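Local coordinates for protein diaminopimelate decarboxylase (Helicobacter pylori, PDB 2QGH) that catalyses the PLP-dependent decarboxylation of diaminopimelate to L-lysine, and is here held in complex with that product, at residues I125-V130 against F239-G244; E186-A191 against V200-H205; M134-I139 against A150-R155. All coordinates share one frame; numbering follows the deposited sequence.

Contact 1: I125-V130 against F239-G244; sequences ILFLNV and FFDVGG. With PLP (pyridoxal-5'-phosphate), chain B.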
loop_
_atom_site.group_PDB
_atom_site.type_symbol
_atom_site.label_atom_id
_atom_site.label_comp_id
_atom_site.label_asym_id
_atom_site.label_seq_id
_atom_site.Cartn_x
_atom_site.Cartn_y
_atom_site.Cartn_z
ATOM N N ILE A 125 18.816 8.752 -22.107
ATOM C CA ILE A 125 18.384 7.367 -21.993
ATOM C C ILE A 125 18.052 6.818 -23.385
ATOM O O ILE A 125 18.098 7.560 -24.366
ATOM C CB ILE A 125 17.169 7.243 -21.055
ATOM C CG1 ILE A 125 15.999 8.080 -21.566
ATOM C CG2 ILE A 125 17.570 7.691 -19.671
ATOM C CD1 ILE A 125 14.693 7.767 -20.847
ATOM N N LEU A 126 17.727 5.531 -23.489
ATOM C CA LEU A 126 17.446 4.952 -24.813
ATOM C C LEU A 126 16.264 5.620 -25.512
ATOM O O LEU A 126 16.377 6.096 -26.639
ATOM C CB LEU A 126 17.193 3.449 -24.719
ATOM C CG LEU A 126 17.922 2.581 -25.760
ATOM C CD1 LEU A 126 17.302 1.200 -25.785
ATOM C CD2 LEU A 126 17.837 3.207 -27.135
ATOM N N PHE A 127 15.117 5.641 -24.857
ATOM C CA PHE A 127 13.977 6.295 -25.464
ATOM C C PHE A 127 12.856 6.469 -24.472
ATOM O O PHE A 127 12.857 5.838 -23.408
ATOM C CB PHE A 127 13.486 5.520 -26.710
ATOM C CG PHE A 127 13.043 4.088 -26.445
ATOM C CD1 PHE A 127 12.021 3.801 -25.546
ATOM C CD2 PHE A 127 13.602 3.037 -27.164
ATOM C CE1 PHE A 127 11.559 2.494 -25.374
ATOM C CE2 PHE A 127 13.148 1.725 -27.001
ATOM C CZ PHE A 127 12.124 1.454 -26.104
ATOM N N LEU A 128 11.933 7.364 -24.811
ATOM C CA LEU A 128 10.757 7.616 -23.992
ATOM C C LEU A 128 9.625 6.868 -24.682
ATOM O O LEU A 128 9.400 7.039 -25.879
ATOM C CB LEU A 128 10.435 9.113 -23.927
ATOM C CG LEU A 128 11.041 9.929 -22.779
ATOM C CD1 LEU A 128 12.533 10.084 -22.973
ATOM C CD2 LEU A 128 10.386 11.292 -22.727
ATOM N N ASN A 129 8.933 6.020 -23.932
ATOM C CA ASN A 129 7.834 5.243 -24.481
ATOM C C ASN A 129 6.567 6.007 -24.160
ATOM O O ASN A 129 6.096 5.994 -23.025
ATOM C CB ASN A 129 7.827 3.856 -23.846
ATOM C CG ASN A 129 6.943 2.884 -24.585
ATOM O OD1 ASN A 129 6.944 2.840 -25.816
ATOM N ND2 ASN A 129 6.192 2.089 -23.841
ATOM N N VAL A 130 6.024 6.691 -25.165
ATOM C CA VAL A 130 4.838 7.517 -24.953
ATOM C C VAL A 130 3.522 6.752 -25.026
ATOM O O VAL A 130 3.357 5.834 -25.833
ATOM C CB VAL A 130 4.819 8.713 -25.934
ATOM C CG1 VAL A 130 6.241 9.148 -26.231
ATOM C CG2 VAL A 130 4.099 8.353 -27.190
ATOM N N PHE A 239 13.989 -0.948 -32.825
ATOM C CA PHE A 239 13.636 -1.802 -31.688
ATOM C C PHE A 239 12.193 -2.325 -31.717
ATOM O O PHE A 239 11.283 -1.681 -32.247
ATOM C CB PHE A 239 13.818 -1.036 -30.368
ATOM C CG PHE A 239 15.181 -0.432 -30.186
ATOM C CD1 PHE A 239 16.242 -1.197 -29.717
ATOM C CD2 PHE A 239 15.397 0.913 -30.453
ATOM C CE1 PHE A 239 17.497 -0.628 -29.514
ATOM C CE2 PHE A 239 16.647 1.490 -30.252
ATOM C CZ PHE A 239 17.700 0.713 -29.778
ATOM N N PHE A 240 11.997 -3.490 -31.112
ATOM C CA PHE A 240 10.685 -4.117 -31.005
ATOM C C PHE A 240 10.601 -4.536 -29.532
ATOM O O PHE A 240 11.256 -5.497 -29.108
ATOM C CB PHE A 240 10.603 -5.348 -31.916
ATOM C CG PHE A 240 9.203 -5.908 -32.061
ATOM C CD1 PHE A 240 8.301 -5.333 -32.951
ATOM C CD2 PHE A 240 8.794 -7.005 -31.302
ATOM C CE1 PHE A 240 7.014 -5.839 -33.091
ATOM C CE2 PHE A 240 7.506 -7.522 -31.431
ATOM C CZ PHE A 240 6.614 -6.936 -32.329
ATOM N N ASP A 241 9.802 -3.815 -28.755
ATOM C CA ASP A 241 9.684 -4.083 -27.330
ATOM C C ASP A 241 8.435 -4.864 -26.933
ATOM O O ASP A 241 7.320 -4.377 -27.079
ATOM C CB ASP A 241 9.710 -2.758 -26.572
ATOM C CG ASP A 241 10.181 -2.913 -25.150
ATOM O OD1 ASP A 241 9.815 -3.919 -24.506
ATOM O OD2 ASP A 241 10.911 -2.020 -24.676
ATOM N N VAL A 242 8.635 -6.062 -26.391
ATOM C CA VAL A 242 7.528 -6.919 -25.975
ATOM C C VAL A 242 7.119 -6.751 -24.507
ATOM O O VAL A 242 6.200 -7.424 -24.038
ATOM C CB VAL A 242 7.862 -8.411 -26.204
ATOM C CG1 VAL A 242 8.245 -8.649 -27.657
ATOM C CG2 VAL A 242 8.974 -8.833 -25.284
ATOM N N GLY A 243 7.795 -5.854 -23.790
ATOM C CA GLY A 243 7.481 -5.639 -22.386
ATOM C C GLY A 243 7.849 -6.828 -21.514
ATOM O O GLY A 243 8.718 -7.628 -21.869
ATOM N N GLY A 244 7.203 -6.937 -20.359
ATOM C CA GLY A 244 7.463 -8.052 -19.462
ATOM C C GLY A 244 6.192 -8.871 -19.353
ATOM O O GLY A 244 5.524 -9.103 -20.360
HETATM N N1 PLP B . 7.012 -3.308 -18.613
HETATM C C2 PLP B . 5.884 -2.485 -18.412
HETATM C C2A PLP B . 5.613 -1.346 -19.315
HETATM C C3 PLP B . 5.021 -2.773 -17.281
HETATM O O3 PLP B . 3.912 -1.991 -17.025
HETATM C C4 PLP B . 5.299 -3.843 -16.431
HETATM C C4A PLP B . 4.206 -4.196 -15.483
HETATM C C5 PLP B . 6.430 -4.647 -16.630
HETATM C C6 PLP B . 7.290 -4.389 -17.766
HETATM C C5A PLP B . 6.972 -5.636 -15.690
HETATM O O4P PLP B . 6.250 -6.839 -15.826
HETATM P P PLP B . 6.543 -8.008 -14.997
HETATM O O1P PLP B . 7.008 -7.803 -13.522
HETATM O O2P PLP B . 7.673 -8.763 -15.827
HETATM O O3P PLP B . 5.199 -8.831 -14.938
#
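F127 and F239 meet across the inside of a closed eight-stranded parallel barrel, from strands 127-130 and 239-241, which are not neighbours in it. Their CA atoms, the nearest pair between 125-130 and 239-244, are 10.2 Å apart, and no hydrogen bond joins the two segments, so side chains alone bridge the gap. F127 turns the edge of its ring to the face of F239 in an offset edge-to-face pair, with centroids 6.0 Å apart and planes at 61°. L126 points head-on at F239, on the same side of its ring as F127: CD1 sits over that face, while CD2 comes within 3.6 Å of F239 CZ. Nearer the cofactor, the carboxylate of D241 lies at the edge of the F127 ring, with OD2 3.9 Å from F127 CZ and the two planes 67° apart. D241 OD1 accepts from G243 N at 2.9 Å in an Asx turn, its N-H...O angle 160°. At the next residue, G244 N comes within 3.6 Å of PLP C6. The barrel interior is thus apolar where F239, L126 and F127 meet, and turns polar toward the cofactor at D241, where two acid groups come together, D241 OD2 lying close to E279 OE2.

Contact 2: E186-A191 against V200-H205; sequences EMFLWA and VSVHFH. With PLP (pyridoxal-5'-phosphate), chain B.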
loop_
_atom_site.group_PDB
_atom_site.type_symbol
_atom_site.label_atom_id
_atom_site.label_comp_id
_atom_site.label_asym_id
_atom_site.label_seq_id
_atom_site.Cartn_x
_atom_site.Cartn_y
_atom_site.Cartn_z
ATOM N N GLU A 186 -1.023 7.564 -36.693
ATOM C CA GLU A 186 -1.020 9.011 -36.801
ATOM C C GLU A 186 0.099 9.619 -35.953
ATOM O O GLU A 186 0.833 10.494 -36.415
ATOM C CB GLU A 186 -2.381 9.564 -36.373
ATOM C CG GLU A 186 -2.533 11.054 -36.607
ATOM C CD GLU A 186 -3.890 11.585 -36.183
ATOM O OE1 GLU A 186 -4.077 12.821 -36.236
ATOM O OE2 GLU A 186 -4.765 10.773 -35.797
ATOM N N MET A 187 0.231 9.146 -34.718
ATOM C CA MET A 187 1.263 9.644 -33.814
ATOM C C MET A 187 2.659 9.438 -34.406
ATOM O O MET A 187 3.515 10.324 -34.343
ATOM C CB MET A 187 1.153 8.944 -32.453
ATOM C CG MET A 187 0.017 9.459 -31.577
ATOM S SD MET A 187 -0.310 8.457 -30.105
ATOM C CE MET A 187 1.125 8.896 -29.066
ATOM N N PHE A 188 2.880 8.266 -34.988
ATOM C CA PHE A 188 4.165 7.959 -35.596
ATOM C C PHE A 188 4.497 8.926 -36.729
ATOM O O PHE A 188 5.594 9.485 -36.781
ATOM C CB PHE A 188 4.165 6.527 -36.137
ATOM C CG PHE A 188 4.813 5.531 -35.222
ATOM C CD1 PHE A 188 4.053 4.563 -34.572
ATOM C CD2 PHE A 188 6.191 5.546 -35.026
ATOM C CE1 PHE A 188 4.657 3.621 -33.742
ATOM C CE2 PHE A 188 6.807 4.609 -34.197
ATOM C CZ PHE A 188 6.042 3.646 -33.556
ATOM N N LEU A 189 3.552 9.110 -37.644
ATOM C CA LEU A 189 3.766 10.015 -38.766
ATOM C C LEU A 189 4.128 11.386 -38.214
ATOM O O LEU A 189 4.995 12.075 -38.747
ATOM C CB LEU A 189 2.500 10.103 -39.626
ATOM C CG LEU A 189 2.093 8.782 -40.287
ATOM C CD1 LEU A 189 0.756 8.927 -40.998
ATOM C CD2 LEU A 189 3.182 8.360 -41.259
ATOM N N TRP A 190 3.467 11.752 -37.121
ATOM C CA TRP A 190 3.681 13.034 -36.467
ATOM C C TRP A 190 5.097 13.183 -35.922
ATOM O O TRP A 190 5.697 14.256 -36.020
ATOM C CB TRP A 190 2.692 13.191 -35.326
ATOM C CG TRP A 190 2.289 14.588 -35.098
ATOM C CD1 TRP A 190 1.295 15.271 -35.743
ATOM C CD2 TRP A 190 2.855 15.494 -34.153
ATOM N NE1 TRP A 190 1.204 16.550 -35.250
ATOM C CE2 TRP A 190 2.151 16.714 -34.272
ATOM C CE3 TRP A 190 3.887 15.396 -33.215
ATOM C CZ2 TRP A 190 2.444 17.827 -33.486
ATOM C CZ3 TRP A 190 4.180 16.498 -32.434
ATOM C CH2 TRP A 190 3.457 17.701 -32.574
ATOM N N ALA A 191 5.622 12.111 -35.336
ATOM C CA ALA A 191 6.968 12.137 -34.779
ATOM C C ALA A 191 8.004 12.140 -35.901
ATOM O O ALA A 191 9.117 12.628 -35.724
ATOM C CB ALA A 191 7.187 10.931 -33.859
ATOM N N VAL A 200 11.847 5.437 -32.938
ATOM C CA VAL A 200 12.777 4.346 -33.191
ATOM C C VAL A 200 12.300 2.998 -32.665
ATOM O O VAL A 200 12.967 1.981 -32.844
ATOM C CB VAL A 200 14.164 4.662 -32.569
ATOM C CG1 VAL A 200 14.686 5.966 -33.128
ATOM C CG2 VAL A 200 14.066 4.751 -31.045
ATOM N N SER A 201 11.131 2.968 -32.049
ATOM C CA SER A 201 10.679 1.720 -31.487
ATOM C C SER A 201 9.173 1.573 -31.368
ATOM O O SER A 201 8.452 2.567 -31.295
ATOM C CB SER A 201 11.316 1.567 -30.105
ATOM O OG SER A 201 10.689 0.550 -29.353
ATOM N N VAL A 202 8.702 0.326 -31.384
ATOM C CA VAL A 202 7.282 0.039 -31.196
ATOM C C VAL A 202 7.301 -0.723 -29.892
ATOM O O VAL A 202 8.264 -1.444 -29.615
ATOM C CB VAL A 202 6.672 -0.926 -32.240
ATOM C CG1 VAL A 202 5.375 -0.353 -32.743
ATOM C CG2 VAL A 202 7.636 -1.200 -33.364
ATOM N N HIS A 203 6.249 -0.594 -29.100
ATOM C CA HIS A 203 6.219 -1.295 -27.825
ATOM C C HIS A 203 4.823 -1.763 -27.423
ATOM O O HIS A 203 3.817 -1.216 -27.875
ATOM C CB HIS A 203 6.827 -0.371 -26.755
ATOM C CG HIS A 203 6.568 -0.804 -25.345
ATOM N ND1 HIS A 203 5.334 -0.683 -24.743
ATOM C CD2 HIS A 203 7.392 -1.338 -24.410
ATOM C CE1 HIS A 203 5.407 -1.122 -23.500
ATOM N NE2 HIS A 203 6.644 -1.525 -23.274
ATOM N N PHE A 204 4.768 -2.802 -26.596
ATOM C CA PHE A 204 3.497 -3.295 -26.086
ATOM C C PHE A 204 3.712 -4.096 -24.809
ATOM O O PHE A 204 4.752 -4.736 -24.620
ATOM C CB PHE A 204 2.754 -4.154 -27.122
ATOM C CG PHE A 204 3.343 -5.530 -27.329
ATOM C CD1 PHE A 204 4.151 -5.801 -28.432
ATOM C CD2 PHE A 204 3.063 -6.567 -26.436
ATOM C CE1 PHE A 204 4.663 -7.078 -28.641
ATOM C CE2 PHE A 204 3.572 -7.840 -26.640
ATOM C CZ PHE A 204 4.376 -8.098 -27.750
ATOM N N HIS A 205 2.727 -4.029 -23.923
ATOM C CA HIS A 205 2.764 -4.763 -22.666
ATOM C C HIS A 205 1.313 -5.059 -22.317
ATOM O O HIS A 205 0.579 -4.162 -21.902
ATOM C CB HIS A 205 3.406 -3.927 -21.561
ATOM C CG HIS A 205 3.501 -4.655 -20.260
ATOM N ND1 HIS A 205 4.446 -5.630 -20.023
ATOM C CD2 HIS A 205 2.706 -4.628 -19.165
ATOM C CE1 HIS A 205 4.228 -6.174 -18.840
ATOM N NE2 HIS A 205 3.177 -5.584 -18.298
HETATM N N1 PLP B . 7.012 -3.308 -18.613
HETATM C C2 PLP B . 5.884 -2.485 -18.412
HETATM C C2A PLP B . 5.613 -1.346 -19.315
HETATM C C3 PLP B . 5.021 -2.773 -17.281
HETATM O O3 PLP B . 3.912 -1.991 -17.025
HETATM C C4 PLP B . 5.299 -3.843 -16.431
HETATM C C4A PLP B . 4.206 -4.196 -15.483
HETATM C C5 PLP B . 6.430 -4.647 -16.630
HETATM C C6 PLP B . 7.290 -4.389 -17.766
HETATM C C5A PLP B . 6.972 -5.636 -15.690
HETATM O O4P PLP B . 6.250 -6.839 -15.826
HETATM P P PLP B . 6.543 -8.008 -14.997
HETATM O O1P PLP B . 7.008 -7.803 -13.522
HETATM O O2P PLP B . 7.673 -8.763 -15.827
HETATM O O3P PLP B . 5.199 -8.831 -14.938
#
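F188, on helix 181-193, packs against S201 and V202 of strand 197-203, the helix lying on the outside of the barrel in this alpha/beta (TIM-type) fold. The nearest CA atoms between 186-191 and 200-205 are those of F188 and V202, 9.6 Å apart, a separation spanned by the phenylalanine ring. The apolar part of the contact is small: F188 CZ lies 4.1 Å from V202 CG1, the two side chains crossing at about a right angle and the methyl approaching the ring obliquely. L230 of helix 213-232 and I235 also touch F188, so this ring lies in the layer between barrel and helices.

The polar approach is of another kind. The carbonyl oxygen S201 O lies near the plane of the F188 ring and at its edge, 3.5 Å from CZ. An oxygen so placed faces the ring's C-H rim, probably a favourable approach electrostatically, though no conventional hydrogen bond crosses between the segments. The S201 side chain turns away from the helix, and its OG is hydrogen-bonded to S153 OG of the adjoining strand.

Contacts with the cofactor lie further along the same chain. H203 presents its ring edge to the methyl carbon C2A of PLP, while H203 NE2 is hydrogen-bonded to E279. H205 instead, with CG anti to the backbone N (chi1 -178°), lays one face of its imidazole over the pyridine ring, nearly parallel to it, with PLP C3 3.4 Å above the imidazole plane and offset toward its rim. A hydrogen bond between H205 ND1 and G244 N would restrict the rotation of the imidazole. At the far end of that ring from CG, on the same side of its plane, H205 NE2 comes within 3.3 Å of PLP C4A.

Contact 3: M134-I139 against A150-R155; sequences MELKTI and ARISIR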
loop_
_atom_site.group_PDB
_atom_site.type_symbol
_atom_site.label_atom_id
_atom_site.label_comp_id
_atom_site.label_asym_id
_atom_site.label_seq_id
_atom_site.Cartn_x
_atom_site.Cartn_y
_atom_site.Cartn_z
ATOM N N MET A 134 -0.931 13.582 -26.563
ATOM C CA MET A 134 -0.637 14.814 -25.836
ATOM C C MET A 134 0.729 14.718 -25.156
ATOM O O MET A 134 1.399 15.724 -24.953
ATOM C CB MET A 134 -1.727 15.114 -24.792
ATOM C CG MET A 134 -1.626 16.526 -24.192
ATOM S SD MET A 134 -2.902 16.972 -22.962
ATOM C CE MET A 134 -4.404 16.977 -24.026
ATOM N N GLU A 135 1.143 13.504 -24.802
ATOM C CA GLU A 135 2.450 13.307 -24.182
ATOM C C GLU A 135 3.515 13.545 -25.250
ATOM O O GLU A 135 4.547 14.149 -24.991
ATOM C CB GLU A 135 2.600 11.874 -23.657
ATOM C CG GLU A 135 3.831 11.663 -22.777
ATOM C CD GLU A 135 4.310 10.215 -22.765
ATOM O OE1 GLU A 135 3.460 9.302 -22.848
ATOM O OE2 GLU A 135 5.540 9.991 -22.657
ATOM N N LEU A 136 3.256 13.046 -26.453
ATOM C CA LEU A 136 4.177 13.192 -27.567
ATOM C C LEU A 136 4.410 14.669 -27.891
ATOM O O LEU A 136 5.536 15.084 -28.160
ATOM C CB LEU A 136 3.624 12.470 -28.798
ATOM C CG LEU A 136 4.579 12.250 -29.977
ATOM C CD1 LEU A 136 5.643 11.220 -29.604
ATOM C CD2 LEU A 136 3.787 11.772 -31.187
ATOM N N LYS A 137 3.341 15.456 -27.871
ATOM C CA LYS A 137 3.445 16.884 -28.160
ATOM C C LYS A 137 4.176 17.594 -27.025
ATOM O O LYS A 137 4.894 18.570 -27.243
ATOM C CB LYS A 137 2.049 17.492 -28.338
ATOM C CG LYS A 137 1.332 17.050 -29.608
ATOM C CD LYS A 137 -0.102 17.562 -29.632
ATOM C CE LYS A 137 -0.775 17.321 -30.980
ATOM N NZ LYS A 137 -0.342 18.306 -32.014
ATOM N N THR A 138 3.986 17.093 -25.810
ATOM C CA THR A 138 4.623 17.673 -24.641
ATOM C C THR A 138 6.123 17.440 -24.712
ATOM O O THR A 138 6.917 18.352 -24.466
ATOM C CB THR A 138 4.061 17.053 -23.358
ATOM O OG1 THR A 138 2.643 17.249 -23.331
ATOM C CG2 THR A 138 4.674 17.705 -22.134
ATOM N N ILE A 139 6.507 16.217 -25.055
ATOM C CA ILE A 139 7.913 15.865 -25.173
ATOM C C ILE A 139 8.569 16.712 -26.264
ATOM O O ILE A 139 9.687 17.214 -26.095
ATOM C CB ILE A 139 8.074 14.375 -25.526
ATOM C CG1 ILE A 139 7.501 13.512 -24.398
ATOM C CG2 ILE A 139 9.542 14.047 -25.760
ATOM C CD1 ILE A 139 7.425 12.021 -24.729
ATOM N N ALA A 150 14.520 14.011 -29.595
ATOM C CA ALA A 150 14.180 12.950 -28.657
ATOM C C ALA A 150 13.811 11.607 -29.280
ATOM O O ALA A 150 12.892 11.518 -30.095
ATOM C CB ALA A 150 13.052 13.422 -27.744
ATOM N N ARG A 151 14.538 10.562 -28.887
ATOM C CA ARG A 151 14.257 9.211 -29.365
ATOM C C ARG A 151 13.013 8.745 -28.627
ATOM O O ARG A 151 12.977 8.766 -27.405
ATOM C CB ARG A 151 15.411 8.248 -29.046
ATOM C CG ARG A 151 16.671 8.458 -29.877
ATOM C CD ARG A 151 17.662 7.301 -29.718
ATOM N NE ARG A 151 18.296 7.285 -28.405
ATOM C CZ ARG A 151 19.293 8.086 -28.039
ATOM N NH1 ARG A 151 19.788 8.973 -28.893
ATOM N NH2 ARG A 151 19.793 8.009 -26.815
ATOM N N ILE A 152 11.981 8.342 -29.355
ATOM C CA ILE A 152 10.775 7.875 -28.692
ATOM C C ILE A 152 10.299 6.544 -29.248
ATOM O O ILE A 152 10.665 6.140 -30.348
ATOM C CB ILE A 152 9.607 8.903 -28.801
ATOM C CG1 ILE A 152 9.207 9.100 -30.261
ATOM C CG2 ILE A 152 10.003 10.231 -28.179
ATOM C CD1 ILE A 152 7.961 8.354 -30.640
ATOM N N SER A 153 9.499 5.855 -28.448
ATOM C CA SER A 153 8.906 4.585 -28.826
ATOM C C SER A 153 7.425 4.832 -28.576
ATOM O O SER A 153 7.073 5.708 -27.797
ATOM C CB SER A 153 9.417 3.465 -27.917
ATOM O OG SER A 153 8.720 2.247 -28.148
ATOM N N ILE A 154 6.550 4.094 -29.237
ATOM C CA ILE A 154 5.136 4.301 -28.995
ATOM C C ILE A 154 4.503 3.000 -28.573
ATOM O O ILE A 154 4.654 1.981 -29.234
ATOM C CB ILE A 154 4.419 4.885 -30.241
ATOM C CG1 ILE A 154 4.945 6.298 -30.508
ATOM C CG2 ILE A 154 2.920 4.947 -30.005
ATOM C CD1 ILE A 154 4.232 7.050 -31.619
ATOM N N ARG A 155 3.805 3.042 -27.445
ATOM C CA ARG A 155 3.138 1.865 -26.907
ATOM C C ARG A 155 1.754 1.710 -27.518
ATOM O O ARG A 155 0.929 2.617 -27.432
ATOM C CB ARG A 155 3.013 1.985 -25.386
ATOM C CG ARG A 155 2.341 0.796 -24.730
ATOM C CD ARG A 155 2.347 0.900 -23.209
ATOM N NE ARG A 155 1.763 -0.288 -22.596
ATOM C CZ ARG A 155 1.673 -0.502 -21.285
ATOM N NH1 ARG A 155 2.137 0.394 -20.419
ATOM N NH2 ARG A 155 1.112 -1.620 -20.839
#
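L136 and I152 meet through their methyl ends, CD1 to CD1 at 3.8 Å, with the two side chains crossing at about a right angle. The L136 side chain sets out with CG anti to the backbone N (chi1 -167°), and its CD1 also comes within 4.2 Å of I152 CG1. I152, for its part, carries CG1 between its backbone N and carbonyl carbon (chi1 63°), from where CD1 extends to the leucine. One helical turn along, the CG2 branch of I139 meets A150 CB at 4.1 Å, where the backbones come closer: the CA atoms of I139 and A150 are 7.7 Å apart, against 8.5 Å for L136 and I152. All four residues are buried, and no hydrogen bond crosses between 134-139 and 150-155. The other side of the helix turns to the second subunit, whose Y297 packs on T138. T138 OG1 is hydrogen-bonded to M134 O at 2.6 Å, and that oxygen accepts T138 N as well, the two donors approaching from opposite faces of the carbonyl plane. This aliphatic seam between helix 133-146 and the strand after it is characteristic of a beta-alpha-beta unit in an alpha/beta barrel.

Overall arrangement
All three contacts belong to the PLP-binding barrel, where strands 127-130, 150-155, 197-203 and 239-241 run side by side. Contact 1 spans the barrel interior, whereas contacts 2 and 3 pack helices on its outside, in series along the chain and both nested within the loop that contact 1 closes. Their centres lie close: about 10 Å between contacts 1 and 2, 11 Å between 1 and 3, and 8 Å between 2 and 3. Backbone pairing ties them, L128 O to S153 N at 2.8 Å and D241 N to V202 O at 3.0 Å. Contacts 1 and 2 reach PLP through G244 and H205; R155 of contact 3 also touches it, NH2 hydrogen-bonding H205 O at 2.8 Å.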